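Local atomic coordinates of HTH marR-type domain-containing protein (Streptococcus agalactiae serotype III, PDB entry 7DVR), a protein that binds heme as a sensor and, as a helix-turn-helix protein of the MarR family, probably binds DNA to regulate transcription. Residues Y18-Y22 and K112-M117; E29-Q35 and K75-I79. One frame throughout, in Å; residues are numbered along the deposited sequence.

Contact 1: residues Y18-Y22 and K112-M117; sequences YLDRY and KLHSTM. With HEM (protoporphyrin IX containing Fe), chain B.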
ATOM      1  N   TYR A  18      -1.465   8.521 -10.563  1.00 40.28           N
ATOM      2  CA  TYR A  18      -2.720   8.767 -11.285  1.00 40.47           C
ATOM      3  C   TYR A  18      -3.462   9.973 -10.727  1.00 36.31           C
ATOM      4  O   TYR A  18      -3.883  10.881 -11.401  1.00 35.70           O
ATOM      5  CB  TYR A  18      -3.572   7.508 -11.202  1.00 43.21           C
ATOM      6  CG  TYR A  18      -4.831   7.591 -12.000  1.00 47.33           C
ATOM      7  CD1 TYR A  18      -4.772   7.567 -13.386  1.00 49.13           C
ATOM      8  CD2 TYR A  18      -6.077   7.637 -11.399  1.00 48.06           C
ATOM      9  CE1 TYR A  18      -5.914   7.642 -14.151  1.00 51.34           C
ATOM     10  CE2 TYR A  18      -7.225   7.734 -12.154  1.00 50.73           C
ATOM     11  CZ  TYR A  18      -7.141   7.712 -13.531  1.00 51.59           C
ATOM     12  OH  TYR A  18      -8.264   7.850 -14.252  1.00 56.20           O
ATOM     13  N   LEU A  19      -3.613   9.975  -9.401  1.00 34.34           N
ATOM     14  CA  LEU A  19      -4.333  11.050  -8.724  1.00 35.00           C
ATOM     15  C   LEU A  19      -3.630  12.359  -8.874  1.00 34.46           C
ATOM     16  O   LEU A  19      -4.276  13.349  -9.098  1.00 37.53           O
ATOM     17  CB  LEU A  19      -4.332  10.575  -7.274  1.00 39.19           C
ATOM     18  CG  LEU A  19      -5.077  11.367  -6.231  1.00 45.85           C
ATOM     19  CD1 LEU A  19      -6.450  11.807  -6.721  1.00 47.50           C
ATOM     20  CD2 LEU A  19      -5.159  10.452  -5.015  1.00 47.96           C
ATOM     21  N   ASP A  20      -2.333  12.350  -8.785  1.00 37.35           N
ATOM     22  CA  ASP A  20      -1.502  13.544  -8.976  1.00 42.07           C
ATOM     23  C   ASP A  20      -1.647  14.084 -10.398  1.00 42.48           C
ATOM     24  O   ASP A  20      -1.878  15.247 -10.532  1.00 40.49           O
ATOM     25  CB  ASP A  20      -0.040  13.252  -8.672  1.00 47.29           C
ATOM     26  CG  ASP A  20       0.271  13.304  -7.170  1.00 55.31           C
ATOM     27  OD1 ASP A  20      -0.566  13.832  -6.399  1.00 58.28           O
ATOM     28  OD2 ASP A  20       1.361  12.831  -6.779  1.00 64.53           O
ATOM     29  N   ARG A  21      -1.543  13.228 -11.389  1.00 42.33           N
ATOM     30  CA  ARG A  21      -1.727  13.644 -12.801  1.00 46.59           C
ATOM     31  C   ARG A  21      -3.137  14.176 -13.064  1.00 43.45           C
ATOM     32  O   ARG A  21      -3.211  15.263 -13.615  1.00 43.16           O
ATOM     33  CB  ARG A  21      -1.348  12.505 -13.736  1.00 51.82           C
ATOM     34  CG  ARG A  21       0.135  12.175 -13.645  1.00 59.63           C
ATOM     35  CD  ARG A  21       0.615  11.186 -14.688  1.00 66.99           C
ATOM     36  NE  ARG A  21       0.748  11.875 -15.965  1.00 75.93           N
ATOM     37  CZ  ARG A  21       1.894  12.271 -16.522  1.00 79.08           C
ATOM     38  NH1 ARG A  21       1.868  12.907 -17.681  1.00 82.25           N
ATOM     39  NH2 ARG A  21       3.055  12.027 -15.935  1.00 81.24           N
ATOM     40  N   TYR A  22      -4.185  13.456 -12.655  1.00 41.87           N
ATOM     41  CA  TYR A  22      -5.615  13.851 -12.767  1.00 43.82           C
ATOM     42  C   TYR A  22      -5.825  15.201 -12.059  1.00 42.98           C
ATOM     43  O   TYR A  22      -6.422  16.090 -12.625  1.00 43.03           O
ATOM     44  CB  TYR A  22      -6.495  12.749 -12.139  1.00 45.55           C
ATOM     45  CG  TYR A  22      -7.817  12.401 -12.783  1.00 48.38           C
ATOM     46  CD1 TYR A  22      -8.706  13.364 -13.224  1.00 51.23           C
ATOM     47  CD2 TYR A  22      -8.198  11.080 -12.921  1.00 49.91           C
ATOM     48  CE1 TYR A  22      -9.914  13.021 -13.822  1.00 54.01           C
ATOM     49  CE2 TYR A  22      -9.381  10.717 -13.549  1.00 53.07           C
ATOM     50  CZ  TYR A  22     -10.239  11.693 -14.013  1.00 54.30           C
ATOM     51  OH  TYR A  22     -11.413  11.335 -14.600  1.00 56.00           O
ATOM     52  N   LYS A 112     -15.841  13.190 -11.555  1.00 48.33           N
ATOM     53  CA  LYS A 112     -15.187  12.573 -12.740  1.00 48.35           C
ATOM     54  C   LYS A 112     -14.216  11.475 -12.329  1.00 44.91           C
ATOM     55  O   LYS A 112     -14.153  10.399 -13.001  1.00 41.38           O
ATOM     56  CB  LYS A 112     -14.469  13.639 -13.561  1.00 51.52           C
ATOM     57  CG  LYS A 112     -15.431  14.511 -14.338  1.00 58.82           C
ATOM     58  CD  LYS A 112     -14.760  15.671 -15.053  1.00 65.37           C
ATOM     59  CE  LYS A 112     -15.713  16.556 -15.842  1.00 70.34           C
ATOM     60  NZ  LYS A 112     -16.056  15.967 -17.161  1.00 74.78           N
ATOM     61  N   LEU A 113     -13.446  11.729 -11.270  1.00 41.66           N
ATOM     62  CA  LEU A 113     -12.454  10.738 -10.797  1.00 42.32           C
ATOM     63  C   LEU A 113     -13.134   9.416 -10.444  1.00 40.57           C
ATOM     64  O   LEU A 113     -12.686   8.406 -10.909  1.00 39.94           O
ATOM     65  CB  LEU A 113     -11.692  11.296  -9.603  1.00 42.21           C
ATOM     66  CG  LEU A 113     -10.792  10.327  -8.837  1.00 44.01           C
ATOM     67  CD1 LEU A 113      -9.556   9.959  -9.637  1.00 44.24           C
ATOM     68  CD2 LEU A 113     -10.328  10.954  -7.531  1.00 44.00           C
ATOM     69  N   HIS A 114     -14.110   9.461  -9.560  1.00 43.09           N
ATOM     70  CA  HIS A 114     -14.919   8.276  -9.166  1.00 44.29           C
ATOM     71  C   HIS A 114     -15.604   7.637 -10.379  1.00 45.68           C
ATOM     72  O   HIS A 114     -15.384   6.428 -10.546  1.00 45.16           O
ATOM     73  CB  HIS A 114     -15.861   8.630  -8.026  1.00 44.49           C
ATOM     74  CG  HIS A 114     -15.148   8.833  -6.732  1.00 45.53           C
ATOM     75  ND1 HIS A 114     -14.553  10.050  -6.396  1.00 44.71           N
ATOM     76  CD2 HIS A 114     -14.894   7.983  -5.701  1.00 45.39           C
ATOM     77  CE1 HIS A 114     -14.020   9.932  -5.191  1.00 45.52           C
ATOM     78  NE2 HIS A 114     -14.189   8.696  -4.785  1.00 43.98           N
ATOM     79  N   SER A 115     -16.313   8.384 -11.236  1.00 47.70           N
ATOM     80  CA  SER A 115     -16.867   7.827 -12.512  1.00 50.28           C
ATOM     81  C   SER A 115     -15.804   6.998 -13.235  1.00 48.70           C
ATOM     82  O   SER A 115     -16.058   5.826 -13.566  1.00 52.69           O
ATOM     83  CB  SER A 115     -17.406   8.875 -13.450  1.00 52.39           C
ATOM     84  OG  SER A 115     -18.285   9.723 -12.782  1.00 55.58           O
ATOM     85  N   THR A 116     -14.644   7.584 -13.501  1.00 47.02           N
ATOM     86  CA  THR A 116     -13.529   6.899 -14.183  1.00 46.04           C
ATOM     87  C   THR A 116     -13.034   5.681 -13.425  1.00 45.53           C
ATOM     88  O   THR A 116     -12.841   4.625 -14.007  1.00 43.87           O
ATOM     89  CB  THR A 116     -12.349   7.847 -14.380  1.00 47.33           C
ATOM     90  OG1 THR A 116     -12.839   9.075 -14.919  1.00 50.31           O
ATOM     91  CG2 THR A 116     -11.328   7.232 -15.302  1.00 49.56           C
ATOM     92  N   MET A 117     -12.751   5.827 -12.141  1.00 45.59           N
ATOM     93  CA  MET A 117     -12.142   4.730 -11.373  0.70 46.72           C
ATOM     94  C   MET A 117     -13.116   3.564 -11.179  1.00 46.21           C
ATOM     95  O   MET A 117     -12.675   2.368 -11.031  1.00 47.30           O
ATOM     96  CB  MET A 117     -11.798   5.262  -9.988  0.70 47.06           C
ATOM     97  CG  MET A 117     -10.521   6.059  -9.952  0.70 48.10           C
ATOM     98  SD  MET A 117     -10.042   6.324  -8.233  0.70 48.10           S
ATOM     99  CE  MET A 117     -11.390   7.332  -7.639  0.70 49.10           C
TER
HETATM  100  CHA HEM B 201     -16.618   7.810  -2.123  1.00 59.00           C
HETATM  101  CHB HEM B 201     -13.357  11.170  -1.437  1.00 49.85           C
HETATM  102  CHC HEM B 201     -10.333   8.610  -4.091  1.00 47.42           C
HETATM  103  CHD HEM B 201     -13.371   4.949  -4.068  1.00 54.68           C
HETATM  104  C1A HEM B 201     -15.979   8.941  -1.772  1.00 59.66           C
HETATM  105  C2A HEM B 201     -16.598   9.968  -1.070  1.00 68.96           C
HETATM  106  C3A HEM B 201     -15.675  10.911  -0.877  1.00 63.69           C
HETATM  107  C4A HEM B 201     -14.496  10.460  -1.434  1.00 55.22           C
HETATM  108  CMA HEM B 201     -15.896  12.211  -0.162  1.00 69.90           C
HETATM  109  CAA HEM B 201     -18.035  10.043  -0.611  1.00 80.14           C
HETATM  110  CBA HEM B 201     -18.907  10.728  -1.680  1.00 94.95           C
HETATM  111  CGA HEM B 201     -20.364  10.817  -1.256  1.00106.92           C
HETATM  112  O1A HEM B 201     -20.651  11.216  -0.104  1.00118.06           O
HETATM  113  O2A HEM B 201     -21.290  10.507  -2.045  1.00114.77           O
HETATM  114  C1B HEM B 201     -12.267  10.726  -2.137  1.00 45.79           C
HETATM  115  C2B HEM B 201     -11.141  11.537  -2.274  1.00 50.74           C
HETATM  116  C3B HEM B 201     -10.274  10.834  -3.048  1.00 48.43           C
HETATM  117  C4B HEM B 201     -10.929   9.578  -3.348  1.00 43.08           C
HETATM  118  CMB HEM B 201     -10.970  12.901  -1.659  1.00 56.78           C
HETATM  119  CAB HEM B 201      -8.924  11.157  -3.455  1.00 53.51           C
HETATM  120  CBB HEM B 201      -8.310  12.214  -2.977  1.00 61.12           C
HETATM  121  C1C HEM B 201     -10.872   7.373  -4.268  1.00 47.90           C
HETATM  122  C2C HEM B 201     -10.199   6.294  -4.789  1.00 50.14           C
HETATM  123  C3C HEM B 201     -11.068   5.238  -4.774  1.00 51.75           C
HETATM  124  C4C HEM B 201     -12.269   5.708  -4.248  1.00 52.02           C
HETATM  125  CMC HEM B 201      -8.780   6.339  -5.256  1.00 53.70           C
HETATM  126  CAC HEM B 201     -10.869   3.893  -5.285  1.00 54.45           C
HETATM  127  CBC HEM B 201      -9.859   3.614  -6.101  1.00 54.28           C
HETATM  128  C1D HEM B 201     -14.505   5.487  -3.529  1.00 54.36           C
HETATM  129  C2D HEM B 201     -15.716   4.711  -3.467  1.00 60.39           C
HETATM  130  C3D HEM B 201     -16.630   5.506  -2.936  1.00 67.10           C
HETATM  131  C4D HEM B 201     -15.958   6.763  -2.685  1.00 57.44           C
HETATM  132  CMD HEM B 201     -15.936   3.296  -3.927  1.00 63.21           C
HETATM  133  CAD HEM B 201     -18.066   5.146  -2.664  1.00 80.99           C
HETATM  134  CBD HEM B 201     -19.037   5.990  -3.515  1.00 92.66           C
HETATM  135  CGD HEM B 201     -20.471   5.689  -3.133  1.00101.60           C
HETATM  136  O1D HEM B 201     -21.007   4.636  -3.548  1.00111.66           O
HETATM  137  O2D HEM B 201     -21.133   6.481  -2.414  1.00113.58           O
HETATM  138  NA  HEM B 201     -14.690   9.253  -1.985  1.00 53.22           N
HETATM  139  NB  HEM B 201     -12.094   9.594  -2.791  1.00 47.75           N
HETATM  140  NC  HEM B 201     -12.111   6.996  -3.963  1.00 48.96           N
HETATM  141  ND  HEM B 201     -14.705   6.690  -3.065  1.00 53.37           N
HETATM  142 FE   HEM B 201     -13.471   8.050  -2.949  1.00 47.07          FE

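Contact 2: residues E29-Q35 and K75-I79; sequences EHLAGPQ and KNGFI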
ATOM      1  N   GLU A  29      -4.686  20.848  -7.809  1.00 46.52           N
ATOM      2  CA  GLU A  29      -3.498  20.411  -7.076  1.00 51.57           C
ATOM      3  C   GLU A  29      -3.643  20.899  -5.618  1.00 53.58           C
ATOM      4  O   GLU A  29      -4.358  21.858  -5.360  1.00 52.57           O
ATOM      5  CB  GLU A  29      -2.248  20.985  -7.733  1.00 57.41           C
ATOM      6  CG  GLU A  29      -0.972  20.297  -7.307  1.00 60.71           C
ATOM      7  CD  GLU A  29       0.316  20.903  -7.861  1.00 63.75           C
ATOM      8  OE1 GLU A  29       0.260  21.745  -8.795  1.00 64.15           O
ATOM      9  OE2 GLU A  29       1.384  20.515  -7.348  1.00 69.59           O
ATOM     10  N   HIS A  30      -2.965  20.209  -4.720  1.00 56.62           N
ATOM     11  CA  HIS A  30      -2.898  20.480  -3.258  1.00 60.11           C
ATOM     12  C   HIS A  30      -4.271  20.347  -2.613  1.00 59.91           C
ATOM     13  O   HIS A  30      -4.352  20.585  -1.416  1.00 62.68           O
ATOM     14  CB  HIS A  30      -2.343  21.872  -2.916  1.00 63.72           C
ATOM     15  CG  HIS A  30      -1.175  22.275  -3.742  1.00 67.26           C
ATOM     16  ND1 HIS A  30      -1.228  23.372  -4.575  1.00 69.65           N
ATOM     17  CD2 HIS A  30       0.070  21.758  -3.860  1.00 69.73           C
ATOM     18  CE1 HIS A  30      -0.069  23.515  -5.186  1.00 71.85           C
ATOM     19  NE2 HIS A  30       0.749  22.542  -4.757  1.00 72.45           N
ATOM     20  N   LEU A  31      -5.317  20.011  -3.343  1.00 49.28           N
ATOM     21  CA  LEU A  31      -6.622  19.899  -2.688  1.00 55.39           C
ATOM     22  C   LEU A  31      -6.971  18.450  -2.401  1.00 61.96           C
ATOM     23  O   LEU A  31      -7.994  18.229  -1.705  1.00 63.94           O
ATOM     24  CB  LEU A  31      -7.696  20.570  -3.516  1.00 54.38           C
ATOM     25  CG  LEU A  31      -7.655  22.080  -3.420  1.00 55.06           C
ATOM     26  CD1 LEU A  31      -8.178  22.676  -4.692  1.00 57.21           C
ATOM     27  CD2 LEU A  31      -8.442  22.598  -2.213  1.00 56.09           C
ATOM     28  N   ALA A  32      -6.145  17.509  -2.821  1.00 62.73           N
ATOM     29  CA  ALA A  32      -6.437  16.077  -2.626  1.00 66.99           C
ATOM     30  C   ALA A  32      -6.579  15.747  -1.149  1.00 67.22           C
ATOM     31  O   ALA A  32      -7.395  14.894  -0.888  1.00 75.60           O
ATOM     32  CB  ALA A  32      -5.376  15.213  -3.229  1.00 71.25           C
ATOM     33  N   GLY A  33      -5.851  16.382  -0.226  1.00 64.58           N
ATOM     34  CA  GLY A  33      -5.933  15.966   1.188  1.00 62.13           C
ATOM     35  C   GLY A  33      -6.730  16.894   2.111  1.00 66.00           C
ATOM     36  O   GLY A  33      -7.940  17.072   1.998  1.00 66.31           O
ATOM     37  N   PRO A  34      -6.065  17.346   3.181  1.00 56.68           N
ATOM     38  CA  PRO A  34      -6.614  18.284   4.159  1.00 58.91           C
ATOM     39  C   PRO A  34      -7.029  19.679   3.661  1.00 52.28           C
ATOM     40  O   PRO A  34      -7.922  20.269   4.242  1.00 49.86           O
ATOM     41  CB  PRO A  34      -5.468  18.431   5.190  1.00 58.66           C
ATOM     42  CG  PRO A  34      -4.258  17.759   4.554  1.00 61.12           C
ATOM     43  CD  PRO A  34      -4.818  16.727   3.615  1.00 60.76           C
ATOM     44  N   GLN A  35      -6.365  20.208   2.651  1.00 50.21           N
ATOM     45  CA  GLN A  35      -6.742  21.538   2.122  1.00 46.75           C
ATOM     46  C   GLN A  35      -8.134  21.427   1.517  1.00 46.98           C
ATOM     47  O   GLN A  35      -8.985  22.231   1.888  1.00 43.66           O
ATOM     48  CB  GLN A  35      -5.656  22.025   1.193  1.00 51.44           C
ATOM     49  CG  GLN A  35      -4.406  22.360   1.962  1.00 50.81           C
ATOM     50  CD  GLN A  35      -3.291  22.890   1.110  1.00 48.28           C
ATOM     51  OE1 GLN A  35      -2.166  22.373   1.117  1.00 52.91           O
ATOM     52  NE2 GLN A  35      -3.587  23.938   0.388  1.00 49.62           N
ATOM     53  N   LYS A  75      -0.858  30.737   1.685  1.00 53.83           N
ATOM     54  CA  LYS A  75       0.246  30.777   0.660  1.00 60.28           C
ATOM     55  C   LYS A  75      -0.314  30.461  -0.713  1.00 56.78           C
ATOM     56  O   LYS A  75      -0.064  31.209  -1.676  1.00 58.99           O
ATOM     57  CB  LYS A  75       1.370  29.799   1.008  1.00 67.71           C
ATOM     58  CG  LYS A  75       2.473  30.411   1.865  1.00 78.52           C
ATOM     59  CD  LYS A  75       3.314  29.421   2.682  1.00 83.78           C
ATOM     60  CE  LYS A  75       4.372  30.081   3.550  1.00 89.45           C
ATOM     61  NZ  LYS A  75       5.608  30.407   2.786  1.00 94.86           N
ATOM     62  N   ASN A  76      -1.081  29.396  -0.819  1.00 52.09           N
ATOM     63  CA  ASN A  76      -1.786  29.043  -2.068  1.00 50.86           C
ATOM     64  C   ASN A  76      -2.903  30.013  -2.504  1.00 50.01           C
ATOM     65  O   ASN A  76      -3.405  29.793  -3.657  1.00 48.84           O
ATOM     66  CB  ASN A  76      -2.344  27.634  -1.946  1.00 50.39           C
ATOM     67  CG  ASN A  76      -1.279  26.579  -1.787  1.00 53.21           C
ATOM     68  OD1 ASN A  76      -1.505  25.584  -1.114  1.00 53.97           O
ATOM     69  ND2 ASN A  76      -0.115  26.799  -2.358  1.00 52.37           N
ATOM     70  N   GLY A  77      -3.325  30.988  -1.668  1.00 50.25           N
ATOM     71  CA  GLY A  77      -4.378  31.950  -2.038  1.00 46.52           C
ATOM     72  C   GLY A  77      -5.774  31.366  -1.956  1.00 42.34           C
ATOM     73  O   GLY A  77      -6.691  31.991  -2.475  1.00 41.21           O
ATOM     74  N   PHE A  78      -5.973  30.250  -1.239  1.00 42.43           N
ATOM     75  CA  PHE A  78      -7.347  29.667  -1.100  1.00 40.30           C
ATOM     76  C   PHE A  78      -8.144  30.389  -0.024  1.00 39.40           C
ATOM     77  O   PHE A  78      -9.362  30.450  -0.123  1.00 39.16           O
ATOM     78  CB  PHE A  78      -7.321  28.185  -0.739  1.00 39.28           C
ATOM     79  CG  PHE A  78      -6.507  27.348  -1.701  1.00 43.44           C
ATOM     80  CD1 PHE A  78      -6.259  27.823  -2.966  1.00 45.15           C
ATOM     81  CD2 PHE A  78      -5.960  26.145  -1.315  1.00 45.60           C
ATOM     82  CE1 PHE A  78      -5.486  27.098  -3.869  1.00 49.63           C
ATOM     83  CE2 PHE A  78      -5.214  25.391  -2.227  1.00 49.60           C
ATOM     84  CZ  PHE A  78      -4.981  25.877  -3.484  1.00 51.39           C
ATOM     85  N   ILE A  79      -7.446  30.885   0.993  1.00 39.62           N
ATOM     86  CA  ILE A  79      -8.115  31.513   2.160  1.00 39.06           C
ATOM     87  C   ILE A  79      -7.414  32.793   2.563  1.00 41.81           C
ATOM     88  O   ILE A  79      -6.256  32.923   2.221  1.00 43.79           O
ATOM     89  CB  ILE A  79      -8.148  30.543   3.351  1.00 38.91           C
ATOM     90  CG1 ILE A  79      -6.730  30.239   3.837  1.00 39.07           C
ATOM     91  CG2 ILE A  79      -9.015  29.309   3.064  1.00 38.88           C
ATOM     92  CD1 ILE A  79      -6.707  29.371   5.136  1.00 40.42           C
TER
HETATM   93  O   HOH W   1       0.268  22.894  -0.192  1.00 50.70           O

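Contact 1: residues Y18-Y22 and K112-M117
The heme pocket of this MarR-type dimer is bordered by helix 97-117, and contact 1 is where that helix packs against helix 4-25, with Tyr22 and Leu113 at the point where the two backbones come nearest. The short segments run at 135° to each other, their axes 12.1 Å apart, a gap filled by large side chains. Tyr22 reaches across head-on to Thr116: its OH donates to Thr116 OG1 at 2.7 Å, and OG1 lies at the edge of the phenol ring, in its plane. Thr116 passes the bond on, because its OG1, anti to the carbonyl carbon (chi1 -48°), donates in turn to Lys112 O one helical turn back. That carbonyl also takes the backbone N-H of Thr116, and its two donors arrive from opposite faces of its plane. Next to this polar relay, Leu113 lies between the tyrosines and the heme. Its CD1 meets Tyr22 CD2 at 3.7 Å and Tyr18 CE2 at 4.1 Å, while CD2 faces Leu19 CD1. Tyr18 OH ends beside the Thr116 methyl CG2 at 3.3 Å; it is buried by the contact and finds no polar partner. On the heme side of helix 97-117, His114 is an axial ligand of the iron, with Met1 N of the second subunit as the other, and its ND1 is hydrogen-bonded to Leu110 O, which helps fix the ring's rotation. His114 NE2 sits 2.1 Å from the heme iron.

Contact 2: residues E29-Q35 and K75-I79
Gln35 and Asn76 join the start of helix 34-44 to the turn that ends helix 63-75, within the winged helix-turn-helix domain of the MarR family. That turn is a Schellman motif, with Gly77 at positive phi leading into strand 79-83; Gly33 holds the N-cap position of helix 34-44. The side chain of Gln35 spans the gap. Its CB points toward the 75-79 turn, and CG stands anti to the carbonyl carbon (chi1 -69°); beyond CG the chain is extended, which carries the amide across to Asn76. Toward the 75-79 turn the contacts begin at CD, the amide carbon, 3.9 Å from Asn76 OD1; Gln35 also packs on Leu69 and Met73 of helix 63-75. At the tip the two amide atoms divide the work. NE2 donates to Asn76 OD1 at 3.0 Å in a nearly straight bond, with an N-H...O angle of 167°. The donor lies in the carbonyl plane of Asn76, and the two amides are almost coplanar, 9° apart, although the side chains that bear them cross at about a right angle. OE1 accepts from a water at 2.8 Å, and this water also makes a weak bond to Asn76 OD1, closing a small polar ring. NE2 also approaches the Phe78 ring obliquely, 3.4 Å from CE2. The phenyl ring is buried: Asn76 CB lies over one face, offset toward the rim, and Leu31 adds an apolar contact from CD2. Lys102 of helix 97-117 also touches Phe78, and Phe106 touches Leu31. Farther out, the exposed His30 ring lies nearly parallel to the Asn76 amide plane, and Glu29 CG sits over the centre of one imidazole face, 3.8 Å above it.

Contact 1 belongs to the heme-binding, dimer-forming part of the chain, and contact 2 to the winged helix-turn-helix part. Their centres lie 18 Å apart, and their nearest atoms come to about 5 Å without touching. In the sequence both segments of contact 2 fall between the two of contact 1, and helix 34-44 is the next helix after helix 4-25. Helix 97-117 ties the two together: its C-terminal end forms one side of contact 1, while Lys102 and Phe106 pack on contact 2. The heme reaches segment 29-35 through Ala32, which lines the pocket with His114 and Met117 but takes no part in contact 2; the Leu31 side chain is about 8 Å from the heme.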